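Local coordinates for CCHC-type domain-containing protein (Trypanosoma brucei brucei, PDB 7C4C) that probably degrades RNA from its 3' end as an RNase D-like 3'-5' exonuclease and carries zinc knuckles expected to bind nucleic acid, at residues 24-29 and 84-89; 100-105 and 123-128; 139-144 and 241-246. All coordinates share one frame; numbering follows the deposited sequence.

Interaction 1: 24-29 and 84-89. With ZN (zinc ion), chain D.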
loop_
_atom_site.group_PDB
_atom_site.type_symbol
_atom_site.label_atom_id
_atom_site.label_comp_id
_atom_site.label_asym_id
_atom_site.label_seq_id
_atom_site.Cartn_x
_atom_site.Cartn_y
_atom_site.Cartn_z
ATOM N N LYS A 24 -8.245 -32.360 -4.996
ATOM C CA LYS A 24 -7.570 -31.089 -5.218
ATOM C C LYS A 24 -7.290 -30.372 -3.911
ATOM O O LYS A 24 -6.275 -29.674 -3.787
ATOM C CB LYS A 24 -8.419 -30.214 -6.134
ATOM C CG LYS A 24 -8.677 -30.823 -7.500
ATOM C CD LYS A 24 -9.629 -29.954 -8.299
ATOM C CE LYS A 24 -9.846 -30.507 -9.694
ATOM N NZ LYS A 24 -10.747 -29.631 -10.487
ATOM N N LEU A 25 -8.165 -30.532 -2.923
ATOM C CA LEU A 25 -7.918 -29.921 -1.626
ATOM C C LEU A 25 -6.674 -30.504 -0.975
ATOM O O LEU A 25 -5.809 -29.760 -0.491
ATOM C CB LEU A 25 -9.132 -30.093 -0.721
ATOM C CG LEU A 25 -8.921 -29.538 0.681
ATOM C CD1 LEU A 25 -8.608 -28.057 0.628
ATOM C CD2 LEU A 25 -10.161 -29.777 1.528
ATOM N N LYS A 26 -6.549 -31.836 -0.964
ATOM C CA LYS A 26 -5.364 -32.430 -0.342
ATOM C C LYS A 26 -4.088 -31.998 -1.057
ATOM O O LYS A 26 -3.073 -31.708 -0.412
ATOM C CB LYS A 26 -5.471 -33.953 -0.298
ATOM C CG LYS A 26 -6.576 -34.483 0.602
ATOM C CD LYS A 26 -5.987 -34.951 1.936
ATOM C CE LYS A 26 -7.076 -35.433 2.892
ATOM N NZ LYS A 26 -8.001 -34.327 3.237
ATOM N N GLU A 27 -4.121 -31.924 -2.384
ATOM C CA GLU A 27 -2.946 -31.460 -3.110
ATOM C C GLU A 27 -2.601 -30.022 -2.742
ATOM O O GLU A 27 -1.425 -29.689 -2.564
ATOM C CB GLU A 27 -3.172 -31.591 -4.614
ATOM C CG GLU A 27 -2.135 -30.854 -5.438
ATOM C CD GLU A 27 -2.418 -30.908 -6.932
ATOM O OE1 GLU A 27 -1.672 -30.263 -7.702
ATOM O OE2 GLU A 27 -3.371 -31.609 -7.344
ATOM N N ALA A 28 -3.607 -29.159 -2.622
ATOM C CA ALA A 28 -3.354 -27.769 -2.253
ATOM C C ALA A 28 -2.674 -27.674 -0.893
ATOM O O ALA A 28 -1.692 -26.939 -0.718
ATOM C CB ALA A 28 -4.665 -26.993 -2.237
ATOM N N VAL A 29 -3.192 -28.417 0.087
ATOM C CA VAL A 29 -2.660 -28.353 1.445
ATOM C C VAL A 29 -1.192 -28.762 1.472
ATOM O O VAL A 29 -0.379 -28.159 2.184
ATOM C CB VAL A 29 -3.512 -29.231 2.382
ATOM C CG1 VAL A 29 -2.776 -29.516 3.691
ATOM C CG2 VAL A 29 -4.859 -28.579 2.635
ATOM N N VAL A 84 -12.286 -27.233 6.647
ATOM C CA VAL A 84 -11.645 -27.012 7.945
ATOM C C VAL A 84 -10.795 -28.215 8.348
ATOM O O VAL A 84 -9.735 -28.066 8.973
ATOM C CB VAL A 84 -12.720 -26.704 9.011
ATOM C CG1 VAL A 84 -12.153 -26.757 10.422
ATOM C CG2 VAL A 84 -13.390 -25.364 8.770
ATOM N N LYS A 85 -11.254 -29.430 8.037
ATOM C CA LYS A 85 -10.534 -30.609 8.512
ATOM C C LYS A 85 -9.114 -30.638 7.964
ATOM O O LYS A 85 -8.173 -31.023 8.670
ATOM C CB LYS A 85 -11.289 -31.893 8.148
ATOM C CG LYS A 85 -12.338 -32.338 9.183
ATOM C CD LYS A 85 -12.877 -33.760 8.917
ATOM C CE LYS A 85 -13.845 -33.802 7.722
ATOM N NZ LYS A 85 -14.551 -35.114 7.546
ATOM N N ASP A 86 -8.923 -30.173 6.736
ATOM C CA ASP A 86 -7.591 -30.165 6.143
ATOM C C ASP A 86 -6.824 -28.858 6.326
ATOM O O ASP A 86 -5.602 -28.850 6.144
ATOM C CB ASP A 86 -7.711 -30.485 4.662
ATOM C CG ASP A 86 -8.429 -31.776 4.442
ATOM O OD1 ASP A 86 -8.539 -32.537 5.423
ATOM O OD2 ASP A 86 -8.909 -32.038 3.323
HETATM N N MSE A 87 -7.486 -27.768 6.691
HETATM C CA MSE A 87 -6.817 -26.471 6.678
HETATM C C MSE A 87 -6.527 -25.934 8.065
HETATM O O MSE A 87 -5.757 -24.989 8.206
HETATM C CB MSE A 87 -7.663 -25.438 5.916
HETATM C CG MSE A 87 -7.663 -25.589 4.393
HETATM SE SE MSE A 87 -5.956 -25.095 3.562
HETATM C CE MSE A 87 -5.983 -23.146 3.838
ATOM N N GLN A 88 -7.153 -26.508 9.097
ATOM C CA GLN A 88 -7.092 -25.846 10.398
ATOM C C GLN A 88 -5.714 -25.970 11.036
ATOM O O GLN A 88 -5.274 -25.046 11.733
ATOM C CB GLN A 88 -8.176 -26.386 11.331
ATOM C CG GLN A 88 -7.978 -27.792 11.807
ATOM C CD GLN A 88 -8.947 -28.141 12.929
ATOM O OE1 GLN A 88 -9.723 -27.292 13.377
ATOM N NE2 GLN A 88 -8.907 -29.392 13.385
ATOM N N SER A 89 -5.010 -27.080 10.806
ATOM C CA SER A 89 -3.691 -27.222 11.412
ATOM C C SER A 89 -2.734 -26.204 10.826
ATOM O O SER A 89 -1.957 -25.563 11.548
ATOM C CB SER A 89 -3.164 -28.631 11.184
ATOM O OG SER A 89 -2.925 -28.818 9.805
HETATM ZN ZN ZN D . -9.587 -34.798 4.274
#
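Asp-86 reaches from helix 80-91 into the gap beside helix 22-33 and meets three residues there, Leu-25, Lys-26 and Val-29; it has the most surface buried of any residue in this contact. Its CG stands beside its own backbone N (chi1 -55°), which carries the carboxylate over the Leu-25 side chain and up to the zinc. Asp-86 OD1 lies 2.7 Å from the zinc, long for a zinc-oxygen bond, whereas Lys-26 NZ sits 2.0 Å from the metal. Lys-26 gets there by bending its chain at chi2 and chi4, crossing the carboxylate at about a right angle. The separation modelled between the lysine nitrogen and the carboxylate is too short to be trusted in detail. His-22, one turn earlier on the same helix, supplies NE2 as a further ligand.

Further along the helices from the metal the contact turns apolar. Val-29 points CG2 at the backbone of Asp-86, 3.6 Å from Asp-86 O, and the same methyl packs 3.8 Å from the SE atom of the selenomethionine Met-87. Val-29 and Met-87 run antiparallel past one another. Leu-25 and Met-87 both also rest on Phe-73 of strand 70-74, so the floor of the contact is the central sheet.

Over residues 24-29 and 84-89 the axes approach to 10.2 Å and run 5° from parallel. Each helix links two parallel, non-adjacent strands of the sheet, a beta-alpha-beta crossover, and the zinc, bound by His-22 and Lys-26 and approached by Asp-86, loosely bridges the two on the outside of the RNase H-like exonuclease fold.

Interaction 2: 100-105 and 123-128. With 5GP (guanosine-5'-monophosphate), chain P.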
loop_
_atom_site.group_PDB
_atom_site.type_symbol
_atom_site.label_atom_id
_atom_site.label_comp_id
_atom_site.label_asym_id
_atom_site.label_seq_id
_atom_site.Cartn_x
_atom_site.Cartn_y
_atom_site.Cartn_z
ATOM N N PHE A 100 -3.141 -10.824 5.778
ATOM C CA PHE A 100 -4.425 -10.261 5.395
ATOM C C PHE A 100 -4.215 -8.813 4.999
ATOM O O PHE A 100 -3.179 -8.210 5.297
ATOM C CB PHE A 100 -5.447 -10.343 6.546
ATOM C CG PHE A 100 -5.827 -11.748 6.929
ATOM C CD1 PHE A 100 -4.970 -12.529 7.684
ATOM C CD2 PHE A 100 -7.053 -12.284 6.538
ATOM C CE1 PHE A 100 -5.307 -13.823 8.034
ATOM C CE2 PHE A 100 -7.402 -13.584 6.882
ATOM C CZ PHE A 100 -6.517 -14.355 7.633
ATOM N N PHE A 101 -5.215 -8.258 4.319
ATOM C CA PHE A 101 -5.352 -6.813 4.157
ATOM C C PHE A 101 -6.701 -6.454 4.764
ATOM O O PHE A 101 -7.744 -6.741 4.164
ATOM C CB PHE A 101 -5.261 -6.396 2.696
ATOM C CG PHE A 101 -5.040 -4.920 2.506
ATOM C CD1 PHE A 101 -3.756 -4.392 2.534
ATOM C CD2 PHE A 101 -6.105 -4.064 2.302
ATOM C CE1 PHE A 101 -3.542 -3.028 2.353
ATOM C CE2 PHE A 101 -5.902 -2.675 2.124
ATOM C CZ PHE A 101 -4.628 -2.161 2.152
ATOM N N ASP A 102 -6.680 -5.832 5.949
ATOM C CA ASP A 102 -7.866 -5.668 6.805
ATOM C C ASP A 102 -8.469 -7.025 7.152
ATOM O O ASP A 102 -9.231 -7.592 6.366
ATOM C CB ASP A 102 -8.957 -4.774 6.180
ATOM C CG ASP A 102 -10.172 -4.574 7.132
ATOM O OD1 ASP A 102 -10.063 -4.988 8.308
ATOM O OD2 ASP A 102 -11.188 -3.938 6.760
ATOM N N CYS A 103 -8.160 -7.534 8.338
ATOM C CA CYS A 103 -8.516 -8.895 8.711
ATOM C C CYS A 103 -9.807 -8.983 9.505
ATOM O O CYS A 103 -10.251 -10.101 9.775
ATOM C CB CYS A 103 -7.395 -9.530 9.539
ATOM S SG CYS A 103 -7.221 -8.827 11.193
ATOM N N ARG A 104 -10.410 -7.840 9.869
ATOM C CA ARG A 104 -11.469 -7.790 10.886
ATOM C C ARG A 104 -12.643 -8.704 10.542
ATOM O O ARG A 104 -12.962 -9.644 11.284
ATOM C CB ARG A 104 -11.954 -6.347 11.061
ATOM C CG ARG A 104 -10.981 -5.471 11.829
ATOM C CD ARG A 104 -11.361 -4.013 11.759
ATOM N NE ARG A 104 -11.370 -3.522 10.388
ATOM C CZ ARG A 104 -11.635 -2.264 10.048
ATOM N NH1 ARG A 104 -11.907 -1.359 10.981
ATOM N NH2 ARG A 104 -11.628 -1.909 8.767
ATOM N N ARG A 105 -13.310 -8.437 9.425
ATOM C CA ARG A 105 -14.471 -9.239 9.074
ATOM C C ARG A 105 -14.082 -10.643 8.618
ATOM O O ARG A 105 -14.845 -11.595 8.838
ATOM C CB ARG A 105 -15.268 -8.525 7.999
ATOM C CG ARG A 105 -15.381 -7.048 8.268
ATOM C CD ARG A 105 -16.775 -6.663 8.646
ATOM N NE ARG A 105 -17.199 -7.187 9.943
ATOM C CZ ARG A 105 -17.097 -6.516 11.090
ATOM N NH1 ARG A 105 -16.555 -5.299 11.100
ATOM N NH2 ARG A 105 -17.538 -7.057 12.225
ATOM N N ASP A 123 -1.616 -8.150 9.556
ATOM C CA ASP A 123 -2.542 -7.382 8.721
ATOM C C ASP A 123 -1.759 -6.244 8.060
ATOM O O ASP A 123 -1.247 -5.351 8.747
ATOM C CB ASP A 123 -3.722 -6.874 9.553
ATOM C CG ASP A 123 -4.766 -6.107 8.716
ATOM O OD1 ASP A 123 -4.602 -6.006 7.479
ATOM O OD2 ASP A 123 -5.797 -5.680 9.292
ATOM N N LEU A 124 -1.659 -6.263 6.723
ATOM C CA LEU A 124 -0.795 -5.270 6.071
ATOM C C LEU A 124 -1.440 -3.900 5.961
ATOM O O LEU A 124 -0.723 -2.895 5.929
ATOM C CB LEU A 124 -0.344 -5.719 4.679
ATOM C CG LEU A 124 0.379 -7.068 4.656
ATOM C CD1 LEU A 124 0.478 -7.587 3.219
ATOM C CD2 LEU A 124 1.732 -6.933 5.274
ATOM N N GLN A 125 -2.767 -3.826 5.870
ATOM C CA GLN A 125 -3.412 -2.526 6.015
ATOM C C GLN A 125 -3.048 -1.914 7.354
ATOM O O GLN A 125 -2.730 -0.721 7.438
ATOM C CB GLN A 125 -4.931 -2.652 5.892
ATOM C CG GLN A 125 -5.657 -1.315 5.828
ATOM C CD GLN A 125 -7.182 -1.428 5.924
ATOM O OE1 GLN A 125 -7.706 -1.906 6.924
ATOM N NE2 GLN A 125 -7.895 -0.955 4.896
ATOM N N VAL A 126 -3.079 -2.724 8.413
ATOM C CA VAL A 126 -2.680 -2.240 9.729
ATOM C C VAL A 126 -1.198 -1.894 9.718
ATOM O O VAL A 126 -0.769 -0.913 10.337
ATOM C CB VAL A 126 -3.027 -3.292 10.808
ATOM C CG1 VAL A 126 -2.197 -3.104 12.067
ATOM C CG2 VAL A 126 -4.508 -3.233 11.135
ATOM N N PHE A 127 -0.397 -2.666 8.973
ATOM C CA PHE A 127 1.016 -2.337 8.853
ATOM C C PHE A 127 1.199 -0.952 8.247
ATOM O O PHE A 127 1.951 -0.120 8.773
ATOM C CB PHE A 127 1.727 -3.391 8.015
ATOM C CG PHE A 127 3.193 -3.494 8.284
ATOM C CD1 PHE A 127 3.924 -2.404 8.720
ATOM C CD2 PHE A 127 3.842 -4.704 8.116
ATOM C CE1 PHE A 127 5.280 -2.518 8.977
ATOM C CE2 PHE A 127 5.198 -4.823 8.369
ATOM C CZ PHE A 127 5.918 -3.733 8.801
ATOM N N PHE A 128 0.501 -0.682 7.145
ATOM C CA PHE A 128 0.634 0.604 6.477
ATOM C C PHE A 128 0.211 1.747 7.392
ATOM O O PHE A 128 0.887 2.783 7.457
ATOM C CB PHE A 128 -0.196 0.606 5.192
ATOM C CG PHE A 128 0.000 1.830 4.350
ATOM C CD1 PHE A 128 1.047 1.896 3.441
ATOM C CD2 PHE A 128 -0.862 2.924 4.470
ATOM C CE1 PHE A 128 1.240 3.033 2.648
ATOM C CE2 PHE A 128 -0.678 4.067 3.680
ATOM C CZ PHE A 128 0.382 4.121 2.775
HETATM P P 5GP P . -11.783 4.084 2.460
HETATM O O1P 5GP P . -11.039 5.365 2.767
HETATM O O2P 5GP P . -13.094 3.952 3.199
HETATM O O3P 5GP P . -11.869 3.726 0.993
HETATM O "O5'" 5GP P . -10.863 2.932 3.072
HETATM C "C5'" 5GP P . -10.901 1.608 2.552
HETATM C "C4'" 5GP P . -10.715 0.571 3.636
HETATM O "O4'" 5GP P . -11.304 1.050 4.879
HETATM C "C3'" 5GP P . -11.374 -0.786 3.387
HETATM O "O3'" 5GP P . -10.575 -1.678 2.625
HETATM C "C2'" 5GP P . -11.672 -1.288 4.793
HETATM O "O2'" 5GP P . -10.505 -1.838 5.388
HETATM C "C1'" 5GP P . -12.029 0.016 5.508
HETATM N N9 5GP P . -13.471 0.341 5.393
HETATM C C8 5GP P . -13.962 1.564 5.108
HETATM N N7 5GP P . -15.314 1.520 5.072
HETATM C C5 5GP P . -15.678 0.248 5.342
HETATM C C6 5GP P . -16.910 -0.380 5.444
HETATM O O6 5GP P . -17.955 0.283 5.261
HETATM N N1 5GP P . -16.966 -1.689 5.734
HETATM C C2 5GP P . -15.846 -2.408 5.928
HETATM N N2 5GP P . -15.913 -3.734 6.221
HETATM N N3 5GP P . -14.634 -1.816 5.837
HETATM C C4 5GP P . -14.521 -0.492 5.548
#
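Gln-125 lays its CB over one face of the Phe-101 ring, a CH-pi contact 3.7 Å from the ring centroid and 7° off the normal; Met-144, Val-147, Ile-195 and Leu-198 pack round the same ring. The guanidinium of Arg-104 is met at its edge, where the nucleotide's ribose (C1', O2') also lies. Asp-102 is gripped side-on there, OD1 by NE at 2.9 Å and OD2 by NH2 in the guanidinium plane, while Arg-104 NH1 goes to Pro-240 O. The amide of Gln-125 runs alongside the Asp-102 carboxylate, with planes 26° apart.

Both groups end at the ribose of the guanosine monophosphate. Its O2' donates to Asp-102 OD2 at 2.6 Å and accepts from Gln-125 NE2 at 2.8 Å. With Gln-125 OE1 taking a bond from Arg-141 NH1 and NE2 also giving one to Ser-142 O, the amide's rotation is set with NE2 toward the sugar.

Asp-123 OD1 takes Asp-102 N at 2.6 Å on the syn side, and Asp-123 OD2 takes Cys-103 N at 3.2 Å from above the carboxylate plane. Asp-123 is the N-cap of helix 124-136, and its OD1 also takes a weak capping bond from Gln-125 N.

Leu-124 N closes onto Phe-100 O at 2.9 Å. Here parallel strands 97-100 and 121-123 of the exonuclease sheet end, and the loop and helix that follow them hold a ribose 2'-hydroxyl, consistent with an enzyme acting on RNA.

Interaction 3: 139-144 and 241-246. With 5GP (guanosine-5'-monophosphate), chain P.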
loop_
_atom_site.group_PDB
_atom_site.type_symbol
_atom_site.label_atom_id
_atom_site.label_comp_id
_atom_site.label_asym_id
_atom_site.label_seq_id
_atom_site.Cartn_x
_atom_site.Cartn_y
_atom_site.Cartn_z
ATOM N N ASN A 139 -3.933 7.810 11.794
ATOM C CA ASN A 139 -4.449 6.468 12.060
ATOM C C ASN A 139 -5.499 6.036 11.036
ATOM O O ASN A 139 -6.364 5.218 11.344
ATOM C CB ASN A 139 -5.035 6.375 13.471
ATOM C CG ASN A 139 -6.368 7.101 13.599
ATOM O OD1 ASN A 139 -6.560 8.146 12.988
ATOM N ND2 ASN A 139 -7.301 6.535 14.378
ATOM N N ARG A 140 -5.440 6.561 9.815
ATOM C CA ARG A 140 -6.427 6.187 8.813
ATOM C C ARG A 140 -6.074 4.850 8.166
ATOM O O ARG A 140 -4.900 4.489 8.014
ATOM C CB ARG A 140 -6.553 7.264 7.738
ATOM C CG ARG A 140 -7.300 8.491 8.218
ATOM C CD ARG A 140 -7.536 9.503 7.105
ATOM N NE ARG A 140 -6.288 10.048 6.565
ATOM C CZ ARG A 140 -5.637 11.099 7.063
ATOM N NH1 ARG A 140 -6.099 11.732 8.132
ATOM N NH2 ARG A 140 -4.513 11.516 6.489
ATOM N N ARG A 141 -7.114 4.096 7.821
ATOM C CA ARG A 141 -6.965 2.920 6.981
ATOM C C ARG A 141 -7.032 3.361 5.528
ATOM O O ARG A 141 -7.896 4.157 5.169
ATOM C CB ARG A 141 -8.064 1.894 7.265
ATOM C CG ARG A 141 -7.863 1.136 8.566
ATOM C CD ARG A 141 -9.035 0.228 8.865
ATOM N NE ARG A 141 -8.958 -0.243 10.243
ATOM C CZ ARG A 141 -8.429 -1.404 10.616
ATOM N NH1 ARG A 141 -7.943 -2.233 9.700
ATOM N NH2 ARG A 141 -8.390 -1.737 11.907
ATOM N N SER A 142 -6.118 2.856 4.707
ATOM C CA SER A 142 -6.161 3.071 3.269
ATOM C C SER A 142 -6.640 1.803 2.582
ATOM O O SER A 142 -6.401 0.691 3.063
ATOM C CB SER A 142 -4.784 3.442 2.708
ATOM O OG SER A 142 -4.278 4.597 3.339
ATOM N N GLY A 143 -7.296 1.981 1.439
ATOM C CA GLY A 143 -7.686 0.846 0.632
ATOM C C GLY A 143 -6.503 0.269 -0.104
ATOM O O GLY A 143 -5.436 0.878 -0.183
HETATM N N MSE A 144 -6.697 -0.937 -0.633
HETATM C CA MSE A 144 -5.641 -1.647 -1.342
HETATM C C MSE A 144 -5.195 -0.846 -2.559
HETATM O O MSE A 144 -3.997 -0.747 -2.841
HETATM C CB MSE A 144 -6.107 -3.049 -1.763
HETATM C CG MSE A 144 -5.064 -3.848 -2.559
HETATM SE SE MSE A 144 -3.274 -3.970 -1.691
HETATM C CE MSE A 144 -3.552 -5.671 -0.749
ATOM N N ALA A 241 -12.848 2.975 9.098
ATOM C CA ALA A 241 -11.696 3.341 8.279
ATOM C C ALA A 241 -10.514 3.836 9.096
ATOM O O ALA A 241 -9.747 4.674 8.615
ATOM C CB ALA A 241 -12.080 4.405 7.256
ATOM N N GLU A 242 -10.328 3.331 10.313
ATOM C CA GLU A 242 -9.202 3.791 11.111
ATOM C C GLU A 242 -8.768 2.687 12.065
ATOM O O GLU A 242 -9.403 1.633 12.170
ATOM C CB GLU A 242 -9.545 5.076 11.873
ATOM C CG GLU A 242 -10.529 4.907 13.010
ATOM C CD GLU A 242 -10.848 6.226 13.681
ATOM O OE1 GLU A 242 -10.114 6.640 14.609
ATOM O OE2 GLU A 242 -11.825 6.866 13.253
ATOM N N VAL A 243 -7.668 2.949 12.757
ATOM C CA VAL A 243 -7.045 1.993 13.658
ATOM C C VAL A 243 -7.035 2.610 15.045
ATOM O O VAL A 243 -6.615 3.761 15.206
ATOM C CB VAL A 243 -5.624 1.628 13.190
ATOM C CG1 VAL A 243 -4.938 0.695 14.188
ATOM C CG2 VAL A 243 -5.688 0.978 11.801
ATOM N N ASN A 244 -7.542 1.857 16.027
ATOM C CA ASN A 244 -7.538 2.207 17.446
ATOM C C ASN A 244 -6.244 2.894 17.864
ATOM O O ASN A 244 -5.172 2.274 17.814
ATOM C CB ASN A 244 -7.765 0.928 18.262
ATOM C CG ASN A 244 -8.026 1.184 19.736
ATOM O OD1 ASN A 244 -7.382 2.018 20.376
ATOM N ND2 ASN A 244 -9.004 0.476 20.275
ATOM N N ARG A 245 -6.333 4.178 18.255
ATOM C CA ARG A 245 -5.134 4.949 18.591
ATOM C C ARG A 245 -4.465 4.442 19.851
ATOM O O ARG A 245 -3.237 4.519 19.962
ATOM C CB ARG A 245 -5.446 6.432 18.791
ATOM C CG ARG A 245 -6.049 7.111 17.604
ATOM C CD ARG A 245 -6.379 8.560 17.917
ATOM N NE ARG A 245 -6.152 9.395 16.747
ATOM C CZ ARG A 245 -7.104 9.735 15.881
ATOM N NH1 ARG A 245 -8.357 9.311 16.066
ATOM N NH2 ARG A 245 -6.800 10.489 14.828
ATOM N N ALA A 246 -5.251 3.983 20.828
ATOM C CA ALA A 246 -4.653 3.474 22.054
ATOM C C ALA A 246 -3.893 2.182 21.797
ATOM O O ALA A 246 -2.856 1.951 22.428
ATOM C CB ALA A 246 -5.717 3.261 23.129
HETATM P P 5GP P . -11.783 4.084 2.460
HETATM O O1P 5GP P . -11.039 5.365 2.767
HETATM O O2P 5GP P . -13.094 3.952 3.199
HETATM O O3P 5GP P . -11.869 3.726 0.993
HETATM O "O5'" 5GP P . -10.863 2.932 3.072
HETATM C "C5'" 5GP P . -10.901 1.608 2.552
HETATM C "C4'" 5GP P . -10.715 0.571 3.636
HETATM O "O4'" 5GP P . -11.304 1.050 4.879
HETATM C "C3'" 5GP P . -11.374 -0.786 3.387
HETATM O "O3'" 5GP P . -10.575 -1.678 2.625
HETATM C "C2'" 5GP P . -11.672 -1.288 4.793
HETATM O "O2'" 5GP P . -10.505 -1.838 5.388
HETATM C "C1'" 5GP P . -12.029 0.016 5.508
HETATM N N9 5GP P . -13.471 0.341 5.393
HETATM C C8 5GP P . -13.962 1.564 5.108
HETATM N N7 5GP P . -15.314 1.520 5.072
HETATM C C5 5GP P . -15.678 0.248 5.342
HETATM C C6 5GP P . -16.910 -0.380 5.444
HETATM O O6 5GP P . -17.955 0.283 5.261
HETATM N N1 5GP P . -16.966 -1.689 5.734
HETATM C C2 5GP P . -15.846 -2.408 5.928
HETATM N N2 5GP P . -15.913 -3.734 6.221
HETATM N N3 5GP P . -14.634 -1.816 5.837
HETATM C C4 5GP P . -14.521 -0.492 5.548
#
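Asn-139 stands alongside Glu-242, the two side chains pointing the same way but with amide and carboxylate planes turned 86° apart. The amide nitrogen spends both its hydrogens across the contact: ND2 gives one to Glu-242 OE1 at 2.8 Å, meeting that oxygen from above the carboxylate plane, and the other to Val-243 O at 3.0 Å. With CG wedged between the backbone N and the carbonyl carbon (chi1 73°), the amide is turned toward residues 242-245, and two bonds on one nitrogen hold it there.

Its other end lies under an arginine. Arg-245 crosses Asn-139 at about a right angle and sets a face of its guanidinium over OD1, which is 3.0 Å above the plane. The angle is too poor for a hydrogen bond, leaving at most a charge-dipole attraction. Arg-245 NH1 and Glu-242 OE1 form an ion pair, the oxygen well out of the guanidinium plane.

Arg-141 meets the backbone of Glu-242 instead. Its chain is extended from CG to NE, and NE donates to Glu-242 O at 2.7 Å, nearly in its own guanidinium plane but well above that of the carbonyl. Val-243 CG2 lies over one guanidinium face, toward its rim, 3.6 Å above the plane, while NH2 makes a salt bridge to Asp-237.

Between these side chains run two backbone bonds, Val-243 N to Asn-139 O and Arg-141 N to Ala-241 O at 2.8 Å, forming a single bridge at Arg-140 and Glu-242. Ala-241 CB and Gly-143 N also approach the guanosine monophosphate, within 4.0 Å of its C8 and 3.8 Å of its C5' respectively. This is an isolated beta bridge between two loops, fastening the chain ahead of helix 245-251 to the loop between helices 124-136 and 144-152, next to a bound nucleotide.

In the fold
Along the chain the three contacts follow one another in series; none nests in or crosses another. Interaction 1 closes a loop that takes in strands 37-44, 57-64 and 70-74, and brings together two helices lying against the central sheet. Interaction 2 closes a much shorter one through helix 104-114, joining the two strands at one side of that sheet. Interaction 3 spans 96 intervening residues, all helix and loop, and returns the chain to the loop between helices 124-136 and 144-152. Interactions 2 and 3 touch, 9 Å between centres, and share a guanosine monophosphate; interaction 1 stands apart, about 24 Å from interaction 2 between centres.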